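Local coordinates for mandelate racemase/muconate lactonizing enzyme/Enolase superfamily (Rhodobacter sphaeroides, PDB 2HZG), which belongs to the enolase superfamily, pairing an enolase-like N-terminal domain with a TIM-barrel-like C-terminal domain that holds a metal ion, its specific role being unassigned, at residues A163-W168 against W225-F230; M197-Q202 against G252-H257; S139-D144 against H304-H309; A178-I183 against L215-A220; A240-G245 against Y268-F273. One frame throughout, in Å; residues are numbered along the deposited sequence.

Interaction 1. Residues A163-W168 against W225-F230; sequences AVKFGW and WLEEPF. With NA (sodium ion), chain C.
K165 and E227 reach toward each other from two strands that are not neighbours in the sheet, and their chains meet at about a right angle. CG of K165 lies anti to its backbone N (chi1 -174°), and a bend at chi3 turns the ammonium group onto the carboxylate. NZ lies 2.7 Å from E227 OE1, a salt bridge made on the syn side and somewhat out of the carboxylate plane; its second bond, to OE2, is weak. On the anti side, NE1 of W225 donates to OE1 at 3.0 Å in a bent bond, tilted from the ring plane, so two donors fix the rotation of the carboxylate and leave OE2 to bind the sodium ion at 2.3 Å. The lysine chain crosses that of W225 at about a right angle, CD lying 3.9 Å from NE1. A carboxylate suits this place because it can take the lysine and the metal at once. K165 NZ also bonds to water 1, a sodium ligand, and outside the segments to E329 and Y137. A lysine on one strand facing a metal-binding glutamate at the end of another is characteristic of the enolase-superfamily active site, at the C-terminal mouth of its barrel.

Interaction 2. Residues M197-Q202 against G252-H257; sequences MVDVGQ and GGEAAH. With NA (sodium ion), chain C.
The metal site at the mouth of the enolase-superfamily barrel is where D199 and E254 come together, each giving one carboxylate oxygen to the sodium ion. D199 OD2 binds it at 2.3 Å and E254 OE2 at 2.2 Å; these two oxygens stay 4.3 Å apart, and the cation between the acids would offset their like charges. E227 supplies the third carboxylate. The remaining oxygens are held too: D199 OD1 accepts from the backbone N of G201 at 3.0 Å, an Asx turn that steadies the aspartate, whereas E254 OE1 takes water 2 and a salt bridge from R280. Short D199 suits a strand end close to the metal; the longer E254, extended beyond CG, reaches in from a loop. Farther out, Q202 NE2 packs 3.9 Å from A255 CB and bonds to E228 OE1. A type I turn from G253 to A256 carries E254; at G253 any CB would press against the carbonyl O of G252. The contact thus joins the end of strand 195-199 to the loop between strand 249-252 and helix 259-268, across strand 225-227.

Interaction 3. Residues S139-D144 against H304-H309; sequences SLLFGD and HTFTSH
With chi1 near -151°, the benzyl group of F306 swings from its loop toward strand 135-141, where S139 and L141 receive it. The setting is the mouth of the TIM-like barrel: 139-144 runs off the C-terminal end of the first barrel strand, and 304-309 follows strand 300-303. S139 holds OG anti to its own N (chi1 -164°), which puts the hydroxyl at the ring edge, in plane, 3.5 Å from F306 CE1. Its carbonyl O approaches the same carbon, also at 3.5 Å but obliquely. Serine is small enough to let the ring come close to the strand, and its OG is satisfied by a hydrogen bond to E329, whose own strand 327-331 also touches F306. Farther along, L141 turns its isobutyl group to the adjoining CZ and CE2, giving the ring an apolar partner beside the polar S139. No hydrogen bond joins the two segments; the contact is van der Waals packing of a partly exposed aromatic against a strand end. Its closest apolar approach is L141 CD2 to F306 CZ, 3.6 Å.

Interaction 4. Residues A178-I183 against L215-A220; sequences ADADQI and LPTLDA
T217 aims its methyl at A180, CG2 standing 3.4 Å from A180 CA and 3.5 Å from its CB. This is tight packing, possible because alanine presents almost bare backbone to the incoming branch. A chi1 of -56° sets threonine OG1 beside the backbone N and CG2 anti to it, facing A180; OG1 stays 3.9 Å from A180 CB. Deeper in, I183 and L218 meet through branch ends, CD1 to CD2 at 3.8 Å, their chains crossing at a slant; L218 starts out away from the other helix but brings CD2 back to it. The two helices belong to the outer layer of the TIM-like barrel, one following strand 163-167, the other following strand 195-199 after helix 208-212. Their short segments run nearly parallel, 13° apart with axes 9.8 Å from each other. The large aliphatic residues suit the side toward the strands, where both touch V198; alanine and threonine take the partly exposed side. M184 adds to the cover over T217. Next to the contact, D179 forms a salt bridge with R214, just ahead of helix 215-220, and D219 accepts from the backbone N atoms of R247 and V248.

Interaction 5. Residues A240-G245 against Y268-F273; sequences ALAGRG and YGRIGF
A242 and R270 meet where two successive helix ends of the TIM-like barrel come together: A242 closes helix 235-242, and R270 lies just past helix 259-268, on the way to strand 273-276. The apolar touch is small and close: A242 points its methyl at the other segment, CB lying 3.7 Å from R270 CB. The same methyl makes a van der Waals contact with the backbone, 3.6 Å from R270 O. An alanine fits here, since the loop backbone comes right up to the helix; its CB also touches I250 of strand 249-252. The flat-group part belongs to the guanidinium of R270. A bend at chi3 (59°) brings the group over residues 242-243, where one face lies over A242 O and G243 N, both offset toward the rim; A242 O is 3.7 Å above the plane. No hydrogen bond crosses between the segments. G243 suits the spot because a side chain there would run into NH1. Backbone shape makes up the third part: R270 leaves the helical region with positive phi, as does G245 after its own helix, where glycine is the natural residue. G243, R244, G245 and R270 are exposed; just past helix 235-242, R244 forms a salt bridge with E209, and Y268 stacks on Y268 of the second subunit. The tightest touch of the guanidinium is NH1 to G243 CA, 3.4 Å.

Interactions 1 and 2 share the sodium ion and its three waters, and their strands 163-167, 195-199 and 225-227 lie side by side, with E227 N bonded to V198 O across them. Interaction 3 sits at the same mouth, beside 163-167, but works by aromatic packing instead of charge. Interaction 4 lies outside the strands in the helix layer, where L218 touches L226, and Q182 reaches G143 O. Interaction 5, also peripheral, is more exposed and relies on an arginine lying over backbone; L241 ties it to P229 and F230. Ionic and metal bonds thus mark the mouth in interactions 1 and 2, with aromatic packing beside them in 3, and apolar or backbone contacts the periphery.

Interaction 1. Residues A163-W168 against W225-F230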
# COMPACT_ATOMS: atom_id res chain seq x y z
N ALA A 163 -30.43 -7.20 -11.21
CA ALA A 163 -29.06 -7.05 -11.68
C ALA A 163 -28.17 -7.99 -10.90
O ALA A 163 -28.41 -8.23 -9.71
CB ALA A 163 -28.58 -5.60 -11.56
N VAL A 164 -27.19 -8.59 -11.58
CA VAL A 164 -26.27 -9.56 -10.95
C VAL A 164 -24.84 -9.31 -11.43
O VAL A 164 -24.61 -8.97 -12.60
CB VAL A 164 -26.66 -11.05 -11.26
CG1 VAL A 164 -25.67 -12.01 -10.64
CG2 VAL A 164 -28.08 -11.38 -10.77
N LYS A 165 -23.88 -9.48 -10.52
CA LYS A 165 -22.46 -9.46 -10.86
C LYS A 165 -21.87 -10.79 -10.44
O LYS A 165 -22.18 -11.29 -9.37
CB LYS A 165 -21.72 -8.33 -10.15
CG LYS A 165 -20.25 -8.19 -10.59
CD LYS A 165 -19.62 -6.96 -9.98
CE LYS A 165 -19.09 -7.24 -8.58
NZ LYS A 165 -18.50 -6.00 -7.98
N PHE A 166 -21.07 -11.40 -11.30
CA PHE A 166 -20.25 -12.53 -10.90
C PHE A 166 -18.79 -12.13 -10.91
O PHE A 166 -18.34 -11.41 -11.79
CB PHE A 166 -20.47 -13.72 -11.83
CG PHE A 166 -21.79 -14.37 -11.66
CD1 PHE A 166 -21.97 -15.33 -10.69
CD2 PHE A 166 -22.88 -13.98 -12.44
CE1 PHE A 166 -23.19 -15.92 -10.50
CE2 PHE A 166 -24.11 -14.59 -12.26
CZ PHE A 166 -24.27 -15.54 -11.28
N GLY A 167 -18.04 -12.63 -9.93
CA GLY A 167 -16.64 -12.29 -9.82
C GLY A 167 -15.84 -13.52 -9.55
O GLY A 167 -16.37 -14.51 -9.05
N TRP A 168 -14.56 -13.47 -9.91
CA TRP A 168 -13.57 -14.42 -9.41
C TRP A 168 -13.94 -15.88 -9.76
O TRP A 168 -14.34 -16.16 -10.90
CB TRP A 168 -13.39 -14.24 -7.89
CG TRP A 168 -13.04 -12.83 -7.43
CD1 TRP A 168 -13.93 -11.80 -7.16
CD2 TRP A 168 -11.74 -12.30 -7.16
NE1 TRP A 168 -13.25 -10.68 -6.75
CE2 TRP A 168 -11.90 -10.96 -6.73
CE3 TRP A 168 -10.44 -12.84 -7.22
CZ2 TRP A 168 -10.82 -10.14 -6.38
CZ3 TRP A 168 -9.36 -12.02 -6.85
CH2 TRP A 168 -9.56 -10.70 -6.44
N TRP A 225 -20.31 -3.82 -17.28
CA TRP A 225 -18.95 -3.44 -16.98
C TRP A 225 -18.09 -4.65 -16.70
O TRP A 225 -18.57 -5.73 -16.33
CB TRP A 225 -18.86 -2.40 -15.83
CG TRP A 225 -19.04 -2.93 -14.39
CD1 TRP A 225 -18.31 -3.92 -13.76
CD2 TRP A 225 -19.98 -2.46 -13.41
NE1 TRP A 225 -18.76 -4.09 -12.46
CE2 TRP A 225 -19.77 -3.20 -12.23
CE3 TRP A 225 -20.97 -1.47 -13.43
CZ2 TRP A 225 -20.54 -2.99 -11.07
CZ3 TRP A 225 -21.72 -1.26 -12.29
CH2 TRP A 225 -21.50 -2.02 -11.12
N LEU A 226 -16.79 -4.44 -16.90
CA LEU A 226 -15.76 -5.40 -16.61
C LEU A 226 -14.93 -4.78 -15.52
O LEU A 226 -14.32 -3.73 -15.71
CB LEU A 226 -14.90 -5.65 -17.86
CG LEU A 226 -13.65 -6.51 -17.64
CD1 LEU A 226 -14.04 -7.93 -17.19
CD2 LEU A 226 -12.77 -6.49 -18.91
N GLU A 227 -14.91 -5.44 -14.36
CA GLU A 227 -14.35 -4.88 -13.14
C GLU A 227 -12.97 -5.46 -12.84
O GLU A 227 -12.74 -6.66 -13.01
CB GLU A 227 -15.34 -5.15 -12.00
CG GLU A 227 -14.89 -4.77 -10.61
CD GLU A 227 -16.00 -4.91 -9.59
OE1 GLU A 227 -17.20 -4.81 -9.96
OE2 GLU A 227 -15.68 -5.06 -8.39
N GLU A 228 -12.05 -4.59 -12.44
CA GLU A 228 -10.69 -4.99 -12.05
C GLU A 228 -9.99 -5.91 -13.07
O GLU A 228 -9.54 -6.99 -12.69
CB GLU A 228 -10.69 -5.68 -10.67
CG GLU A 228 -10.96 -4.73 -9.50
CD GLU A 228 -10.07 -5.03 -8.31
OE1 GLU A 228 -9.14 -4.20 -8.03
OE2 GLU A 228 -10.26 -6.12 -7.68
N PRO A 229 -9.91 -5.49 -14.36
CA PRO A 229 -9.23 -6.42 -15.29
C PRO A 229 -7.74 -6.66 -14.95
O PRO A 229 -7.21 -7.71 -15.28
CB PRO A 229 -9.35 -5.71 -16.66
CG PRO A 229 -9.58 -4.23 -16.31
CD PRO A 229 -10.37 -4.25 -15.02
N PHE A 230 -7.11 -5.69 -14.30
CA PHE A 230 -5.65 -5.67 -14.13
C PHE A 230 -5.21 -5.37 -12.70
O PHE A 230 -6.06 -5.02 -11.86
CB PHE A 230 -5.04 -4.61 -15.05
CG PHE A 230 -5.41 -4.77 -16.51
CD1 PHE A 230 -4.95 -5.88 -17.24
CD2 PHE A 230 -6.20 -3.82 -17.14
CE1 PHE A 230 -5.29 -6.04 -18.59
CE2 PHE A 230 -6.54 -3.96 -18.49
CZ PHE A 230 -6.09 -5.06 -19.22
NA NA C . -14.77 -6.67 -6.95
O HOH W 1 -16.96 -7.13 -5.70
O HOH W 2 -13.86 -7.87 -5.00
O HOH W 3 -12.26 -7.48 -8.02

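Interaction 2. Residues M197-Q202 against G252-H257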
# COMPACT_ATOMS: atom_id res chain seq x y z
N MET A 197 -22.93 -7.82 -14.69
CA MET A 197 -21.59 -7.28 -14.52
C MET A 197 -20.63 -8.44 -14.28
O MET A 197 -21.04 -9.50 -13.79
CB MET A 197 -21.55 -6.28 -13.36
CG MET A 197 -22.35 -4.99 -13.61
SD MET A 197 -24.16 -5.16 -13.44
CE MET A 197 -24.34 -5.31 -11.72
N VAL A 198 -19.37 -8.23 -14.66
CA VAL A 198 -18.33 -9.23 -14.50
C VAL A 198 -17.11 -8.64 -13.82
O VAL A 198 -16.63 -7.56 -14.20
CB VAL A 198 -17.94 -9.87 -15.87
CG1 VAL A 198 -16.76 -10.87 -15.71
CG2 VAL A 198 -19.16 -10.53 -16.53
N ASP A 199 -16.62 -9.34 -12.81
CA ASP A 199 -15.47 -8.92 -12.02
C ASP A 199 -14.42 -10.00 -12.11
O ASP A 199 -14.65 -11.14 -11.71
CB ASP A 199 -15.95 -8.70 -10.58
CG ASP A 199 -14.81 -8.49 -9.58
OD1 ASP A 199 -13.63 -8.31 -9.95
OD2 ASP A 199 -15.13 -8.51 -8.36
N VAL A 200 -13.26 -9.66 -12.65
CA VAL A 200 -12.19 -10.64 -12.86
C VAL A 200 -11.04 -10.61 -11.85
O VAL A 200 -10.04 -11.32 -12.02
CB VAL A 200 -11.67 -10.64 -14.33
CG1 VAL A 200 -12.83 -10.99 -15.28
CG2 VAL A 200 -11.04 -9.31 -14.71
N GLY A 201 -11.19 -9.81 -10.80
CA GLY A 201 -10.25 -9.83 -9.70
C GLY A 201 -8.78 -9.67 -10.08
O GLY A 201 -7.93 -10.40 -9.58
N GLN A 202 -8.50 -8.73 -10.98
CA GLN A 202 -7.11 -8.40 -11.38
C GLN A 202 -6.39 -9.55 -12.10
O GLN A 202 -5.17 -9.52 -12.25
CB GLN A 202 -6.29 -7.94 -10.15
CG GLN A 202 -6.90 -6.75 -9.38
CD GLN A 202 -5.94 -6.23 -8.29
OE1 GLN A 202 -4.75 -6.56 -8.30
NE2 GLN A 202 -6.46 -5.48 -7.35
N GLY A 252 -13.40 -0.17 -11.63
CA GLY A 252 -12.44 -0.57 -10.61
C GLY A 252 -12.36 0.45 -9.50
O GLY A 252 -13.16 1.39 -9.45
N GLY A 253 -11.37 0.27 -8.62
CA GLY A 253 -11.15 1.18 -7.51
C GLY A 253 -11.27 0.54 -6.14
O GLY A 253 -10.89 1.16 -5.14
N GLU A 254 -11.79 -0.68 -6.06
CA GLU A 254 -11.98 -1.31 -4.75
C GLU A 254 -10.66 -1.52 -4.00
O GLU A 254 -10.64 -1.64 -2.76
CB GLU A 254 -12.69 -2.64 -4.89
CG GLU A 254 -11.75 -3.76 -5.33
CD GLU A 254 -12.48 -5.06 -5.37
OE1 GLU A 254 -12.17 -5.94 -4.55
OE2 GLU A 254 -13.40 -5.17 -6.21
N ALA A 255 -9.56 -1.59 -4.73
CA ALA A 255 -8.25 -1.76 -4.10
C ALA A 255 -7.64 -0.43 -3.63
O ALA A 255 -6.58 -0.44 -2.99
CB ALA A 255 -7.29 -2.51 -5.01
N ALA A 256 -8.29 0.70 -3.92
CA ALA A 256 -7.76 2.01 -3.47
C ALA A 256 -7.68 2.04 -1.94
O ALA A 256 -8.69 1.82 -1.24
CB ALA A 256 -8.62 3.17 -3.98
N HIS A 257 -6.49 2.29 -1.41
CA HIS A 257 -6.33 2.45 0.04
C HIS A 257 -6.02 3.92 0.35
O HIS A 257 -5.70 4.27 1.47
CB HIS A 257 -5.26 1.50 0.62
CG HIS A 257 -3.91 1.66 -0.01
ND1 HIS A 257 -3.42 0.80 -0.98
CD2 HIS A 257 -2.94 2.58 0.19
CE1 HIS A 257 -2.21 1.18 -1.34
NE2 HIS A 257 -1.89 2.26 -0.64
NA NA C . -14.77 -6.67 -6.95
O HOH W 3 -12.26 -7.48 -8.02
O HOH W 2 -13.86 -7.87 -5.00
O HOH W 1 -16.96 -7.13 -5.70

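Interaction 3. Residues S139-D144 against H304-H309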
# COMPACT_ATOMS: atom_id res chain seq x y z
N SER A 139 -24.34 -9.54 -5.69
CA SER A 139 -22.93 -9.71 -5.93
C SER A 139 -22.49 -11.10 -5.52
O SER A 139 -22.57 -11.45 -4.35
CB SER A 139 -22.10 -8.62 -5.23
OG SER A 139 -20.80 -8.60 -5.79
N LEU A 140 -22.01 -11.86 -6.50
CA LEU A 140 -21.83 -13.29 -6.35
C LEU A 140 -20.49 -13.75 -6.89
O LEU A 140 -19.86 -13.05 -7.66
CB LEU A 140 -22.97 -14.04 -7.10
CG LEU A 140 -24.38 -13.85 -6.54
CD1 LEU A 140 -25.42 -14.41 -7.52
CD2 LEU A 140 -24.49 -14.51 -5.18
N LEU A 141 -20.07 -14.96 -6.54
CA LEU A 141 -18.90 -15.52 -7.18
C LEU A 141 -19.32 -16.44 -8.33
O LEU A 141 -20.34 -17.13 -8.25
CB LEU A 141 -18.05 -16.28 -6.18
CG LEU A 141 -17.50 -15.43 -5.01
CD1 LEU A 141 -16.81 -16.31 -4.01
CD2 LEU A 141 -16.58 -14.28 -5.47
N PHE A 142 -18.55 -16.43 -9.41
CA PHE A 142 -18.68 -17.47 -10.43
C PHE A 142 -18.59 -18.86 -9.79
O PHE A 142 -17.71 -19.11 -8.96
CB PHE A 142 -17.57 -17.35 -11.48
CG PHE A 142 -17.83 -16.31 -12.52
CD1 PHE A 142 -18.78 -16.54 -13.52
CD2 PHE A 142 -17.11 -15.11 -12.53
CE1 PHE A 142 -19.04 -15.59 -14.49
CE2 PHE A 142 -17.34 -14.15 -13.51
CZ PHE A 142 -18.32 -14.39 -14.50
N GLY A 143 -19.50 -19.76 -10.19
CA GLY A 143 -19.41 -21.17 -9.82
C GLY A 143 -18.21 -21.80 -10.49
O GLY A 143 -17.66 -21.26 -11.45
N ASP A 144 -17.79 -22.96 -9.99
CA ASP A 144 -16.67 -23.69 -10.57
C ASP A 144 -17.01 -24.27 -11.95
O ASP A 144 -16.11 -24.60 -12.72
CB ASP A 144 -16.19 -24.80 -9.61
CG ASP A 144 -15.55 -24.22 -8.33
OD1 ASP A 144 -15.34 -22.99 -8.25
OD2 ASP A 144 -15.25 -25.02 -7.40
N HIS A 304 -18.04 -0.60 -3.20
CA HIS A 304 -17.61 -1.99 -3.19
C HIS A 304 -17.95 -2.56 -1.81
O HIS A 304 -17.43 -2.09 -0.80
CB HIS A 304 -16.10 -2.17 -3.45
CG HIS A 304 -15.65 -3.58 -3.20
ND1 HIS A 304 -15.18 -4.01 -1.98
CD2 HIS A 304 -15.68 -4.67 -4.00
CE1 HIS A 304 -14.91 -5.30 -2.04
NE2 HIS A 304 -15.20 -5.73 -3.26
N THR A 305 -18.83 -3.57 -1.78
CA THR A 305 -19.15 -4.27 -0.55
C THR A 305 -19.36 -5.75 -0.83
O THR A 305 -20.19 -6.09 -1.65
CB THR A 305 -20.47 -3.77 0.09
OG1 THR A 305 -20.40 -2.36 0.29
CG2 THR A 305 -20.72 -4.47 1.44
N PHE A 306 -18.62 -6.61 -0.14
CA PHE A 306 -18.84 -8.05 -0.29
C PHE A 306 -19.10 -8.73 1.07
O PHE A 306 -19.09 -9.96 1.18
CB PHE A 306 -17.64 -8.70 -1.03
CG PHE A 306 -18.01 -9.93 -1.84
CD1 PHE A 306 -18.86 -9.82 -2.95
CD2 PHE A 306 -17.50 -11.18 -1.50
CE1 PHE A 306 -19.18 -10.93 -3.71
CE2 PHE A 306 -17.85 -12.33 -2.26
CZ PHE A 306 -18.69 -12.19 -3.36
N THR A 307 -19.33 -7.92 2.11
CA THR A 307 -19.28 -8.44 3.47
C THR A 307 -20.54 -8.10 4.30
O THR A 307 -21.66 -8.25 3.77
CB THR A 307 -17.95 -8.01 4.17
OG1 THR A 307 -17.85 -6.58 4.14
CG2 THR A 307 -16.75 -8.59 3.41
N SER A 308 -20.39 -7.68 5.56
CA SER A 308 -21.53 -7.47 6.47
C SER A 308 -22.40 -6.25 6.08
O SER A 308 -22.03 -5.44 5.24
CB SER A 308 -21.04 -7.27 7.91
OG SER A 308 -20.47 -5.96 8.04
N HIS A 309 -23.55 -6.10 6.73
CA HIS A 309 -24.32 -4.88 6.50
C HIS A 309 -23.73 -3.67 7.21
O HIS A 309 -24.04 -2.56 6.84
CB HIS A 309 -25.79 -5.06 6.86
CG HIS A 309 -26.56 -5.81 5.81
ND1 HIS A 309 -27.88 -5.55 5.52
CD2 HIS A 309 -26.17 -6.79 4.96
CE1 HIS A 309 -28.28 -6.35 4.55
NE2 HIS A 309 -27.27 -7.11 4.19

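Interaction 4. Residues A178-I183 against L215-A220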
# COMPACT_ATOMS: atom_id res chain seq x y z
N ALA A 178 -13.59 -21.05 -21.95
CA ALA A 178 -14.08 -21.30 -20.60
C ALA A 178 -14.81 -20.08 -20.02
O ALA A 178 -15.91 -20.22 -19.47
CB ALA A 178 -12.93 -21.74 -19.68
N ASP A 179 -14.21 -18.89 -20.16
CA ASP A 179 -14.86 -17.65 -19.72
C ASP A 179 -16.17 -17.40 -20.44
O ASP A 179 -17.15 -17.00 -19.83
CB ASP A 179 -13.92 -16.44 -19.87
CG ASP A 179 -12.73 -16.50 -18.92
OD1 ASP A 179 -12.72 -17.32 -17.96
OD2 ASP A 179 -11.78 -15.73 -19.15
N ALA A 180 -16.18 -17.60 -21.75
CA ALA A 180 -17.41 -17.45 -22.53
C ALA A 180 -18.54 -18.34 -22.00
O ALA A 180 -19.66 -17.87 -21.85
CB ALA A 180 -17.16 -17.70 -24.05
N ASP A 181 -18.23 -19.59 -21.68
CA ASP A 181 -19.21 -20.54 -21.14
C ASP A 181 -19.79 -20.03 -19.81
O ASP A 181 -21.00 -20.08 -19.60
CB ASP A 181 -18.55 -21.90 -20.93
CG ASP A 181 -18.30 -22.66 -22.26
OD1 ASP A 181 -18.83 -22.26 -23.31
OD2 ASP A 181 -17.54 -23.65 -22.22
N GLN A 182 -18.92 -19.50 -18.96
CA GLN A 182 -19.32 -18.95 -17.66
C GLN A 182 -20.22 -17.72 -17.81
O GLN A 182 -21.25 -17.61 -17.16
CB GLN A 182 -18.07 -18.59 -16.84
CG GLN A 182 -17.34 -19.77 -16.26
CD GLN A 182 -18.03 -20.33 -15.00
OE1 GLN A 182 -19.11 -19.87 -14.62
NE2 GLN A 182 -17.41 -21.30 -14.37
N ILE A 183 -19.80 -16.80 -18.67
CA ILE A 183 -20.49 -15.52 -18.84
C ILE A 183 -21.84 -15.71 -19.51
O ILE A 183 -22.84 -15.10 -19.12
CB ILE A 183 -19.56 -14.51 -19.61
CG1 ILE A 183 -18.35 -14.12 -18.72
CG2 ILE A 183 -20.32 -13.27 -20.05
CD1 ILE A 183 -17.17 -13.48 -19.49
N LEU A 215 -13.39 -9.27 -24.69
CA LEU A 215 -14.33 -8.20 -24.97
C LEU A 215 -15.54 -8.59 -25.88
O LEU A 215 -16.68 -8.18 -25.59
CB LEU A 215 -13.61 -6.94 -25.48
CG LEU A 215 -12.67 -6.19 -24.51
CD1 LEU A 215 -11.93 -5.07 -25.23
CD2 LEU A 215 -13.45 -5.63 -23.31
N PRO A 216 -15.30 -9.35 -26.98
CA PRO A 216 -16.47 -9.81 -27.76
C PRO A 216 -17.47 -10.64 -26.96
O PRO A 216 -18.66 -10.45 -27.11
CB PRO A 216 -15.84 -10.65 -28.88
CG PRO A 216 -14.45 -10.06 -29.03
CD PRO A 216 -14.02 -9.75 -27.62
N THR A 217 -16.98 -11.55 -26.13
CA THR A 217 -17.83 -12.39 -25.30
C THR A 217 -18.65 -11.54 -24.34
O THR A 217 -19.85 -11.73 -24.20
CB THR A 217 -16.99 -13.36 -24.47
OG1 THR A 217 -16.15 -14.14 -25.35
CG2 THR A 217 -17.88 -14.28 -23.65
N LEU A 218 -17.99 -10.60 -23.66
CA LEU A 218 -18.67 -9.70 -22.73
C LEU A 218 -19.76 -8.89 -23.46
O LEU A 218 -20.87 -8.73 -22.95
CB LEU A 218 -17.67 -8.76 -22.05
CG LEU A 218 -16.68 -9.41 -21.08
CD1 LEU A 218 -15.43 -8.51 -20.89
CD2 LEU A 218 -17.33 -9.74 -19.72
N ASP A 219 -19.44 -8.40 -24.66
CA ASP A 219 -20.43 -7.63 -25.42
C ASP A 219 -21.58 -8.52 -25.92
O ASP A 219 -22.73 -8.09 -25.90
CB ASP A 219 -19.78 -6.85 -26.58
CG ASP A 219 -19.14 -5.52 -26.12
OD1 ASP A 219 -19.28 -5.12 -24.93
OD2 ASP A 219 -18.48 -4.87 -26.97
N ALA A 220 -21.27 -9.75 -26.32
CA ALA A 220 -22.31 -10.70 -26.78
C ALA A 220 -23.30 -11.02 -25.65
O ALA A 220 -24.50 -11.19 -25.89
CB ALA A 220 -21.66 -11.98 -27.34

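Interaction 5. Residues A240-G245 against Y268-F273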
# COMPACT_ATOMS: atom_id res chain seq x y z
N ALA A 240 -5.59 1.36 -22.03
CA ALA A 240 -5.45 0.59 -23.29
C ALA A 240 -6.69 -0.29 -23.56
O ALA A 240 -7.23 -0.29 -24.66
CB ALA A 240 -4.17 -0.26 -23.27
N LEU A 241 -7.14 -1.02 -22.54
CA LEU A 241 -8.33 -1.87 -22.67
C LEU A 241 -9.58 -1.06 -23.02
O LEU A 241 -10.35 -1.44 -23.91
CB LEU A 241 -8.56 -2.67 -21.37
CG LEU A 241 -9.58 -3.82 -21.47
CD1 LEU A 241 -9.12 -4.88 -22.48
CD2 LEU A 241 -9.79 -4.46 -20.09
N ALA A 242 -9.78 0.05 -22.32
CA ALA A 242 -10.91 0.93 -22.55
C ALA A 242 -10.92 1.55 -23.95
O ALA A 242 -11.97 1.94 -24.44
CB ALA A 242 -10.95 2.03 -21.49
N GLY A 243 -9.76 1.64 -24.60
CA GLY A 243 -9.66 2.24 -25.93
C GLY A 243 -9.89 1.28 -27.09
O GLY A 243 -9.80 1.67 -28.24
N ARG A 244 -10.18 0.02 -26.79
CA ARG A 244 -10.40 -0.98 -27.83
C ARG A 244 -11.79 -0.92 -28.47
O ARG A 244 -12.08 -1.67 -29.38
CB ARG A 244 -10.11 -2.39 -27.31
CG ARG A 244 -8.75 -2.51 -26.67
CD ARG A 244 -7.63 -2.42 -27.71
NE ARG A 244 -7.27 -3.77 -28.08
CZ ARG A 244 -6.12 -4.36 -27.79
NH1 ARG A 244 -5.17 -3.70 -27.14
NH2 ARG A 244 -5.93 -5.61 -28.17
N GLY A 245 -12.65 -0.04 -27.98
CA GLY A 245 -13.94 0.19 -28.63
C GLY A 245 -15.10 -0.72 -28.27
O GLY A 245 -16.16 -0.63 -28.90
N TYR A 268 -6.54 8.56 -15.31
CA TYR A 268 -5.67 7.88 -16.27
C TYR A 268 -6.21 6.51 -16.75
O TYR A 268 -5.79 6.01 -17.79
CB TYR A 268 -4.27 7.72 -15.67
CG TYR A 268 -3.68 9.06 -15.26
CD1 TYR A 268 -3.21 9.94 -16.23
CD2 TYR A 268 -3.62 9.44 -13.92
CE1 TYR A 268 -2.68 11.18 -15.88
CE2 TYR A 268 -3.08 10.68 -13.55
CZ TYR A 268 -2.61 11.54 -14.55
OH TYR A 268 -2.07 12.77 -14.24
N GLY A 269 -7.11 5.90 -15.99
CA GLY A 269 -7.55 4.54 -16.27
C GLY A 269 -8.69 4.45 -17.24
O GLY A 269 -8.99 3.37 -17.73
N ARG A 270 -9.37 5.57 -17.49
CA ARG A 270 -10.50 5.61 -18.44
C ARG A 270 -11.64 4.66 -17.98
O ARG A 270 -12.32 4.03 -18.79
CB ARG A 270 -10.04 5.25 -19.87
CG ARG A 270 -9.06 6.24 -20.51
CD ARG A 270 -8.80 5.84 -21.98
NE ARG A 270 -10.03 5.83 -22.77
CZ ARG A 270 -10.08 5.62 -24.09
NH1 ARG A 270 -8.96 5.39 -24.77
NH2 ARG A 270 -11.25 5.63 -24.72
N ILE A 271 -11.82 4.55 -16.67
CA ILE A 271 -12.93 3.77 -16.12
C ILE A 271 -14.25 4.54 -16.24
O ILE A 271 -14.27 5.78 -16.18
CB ILE A 271 -12.71 3.35 -14.64
CG1 ILE A 271 -12.28 4.56 -13.79
CG2 ILE A 271 -11.71 2.20 -14.56
CD1 ILE A 271 -12.69 4.45 -12.29
N GLY A 272 -15.33 3.79 -16.40
CA GLY A 272 -16.67 4.35 -16.37
C GLY A 272 -17.33 4.29 -15.01
O GLY A 272 -18.31 5.00 -14.77
N PHE A 273 -16.82 3.45 -14.11
CA PHE A 273 -17.39 3.26 -12.77
C PHE A 273 -16.25 3.23 -11.76
O PHE A 273 -15.34 2.43 -11.90
CB PHE A 273 -18.20 1.94 -12.66
CG PHE A 273 -19.37 1.86 -13.61
CD1 PHE A 273 -20.65 2.25 -13.19
CD2 PHE A 273 -19.20 1.43 -14.92
CE1 PHE A 273 -21.75 2.20 -14.07
CE2 PHE A 273 -20.28 1.38 -15.82
CZ PHE A 273 -21.55 1.76 -15.40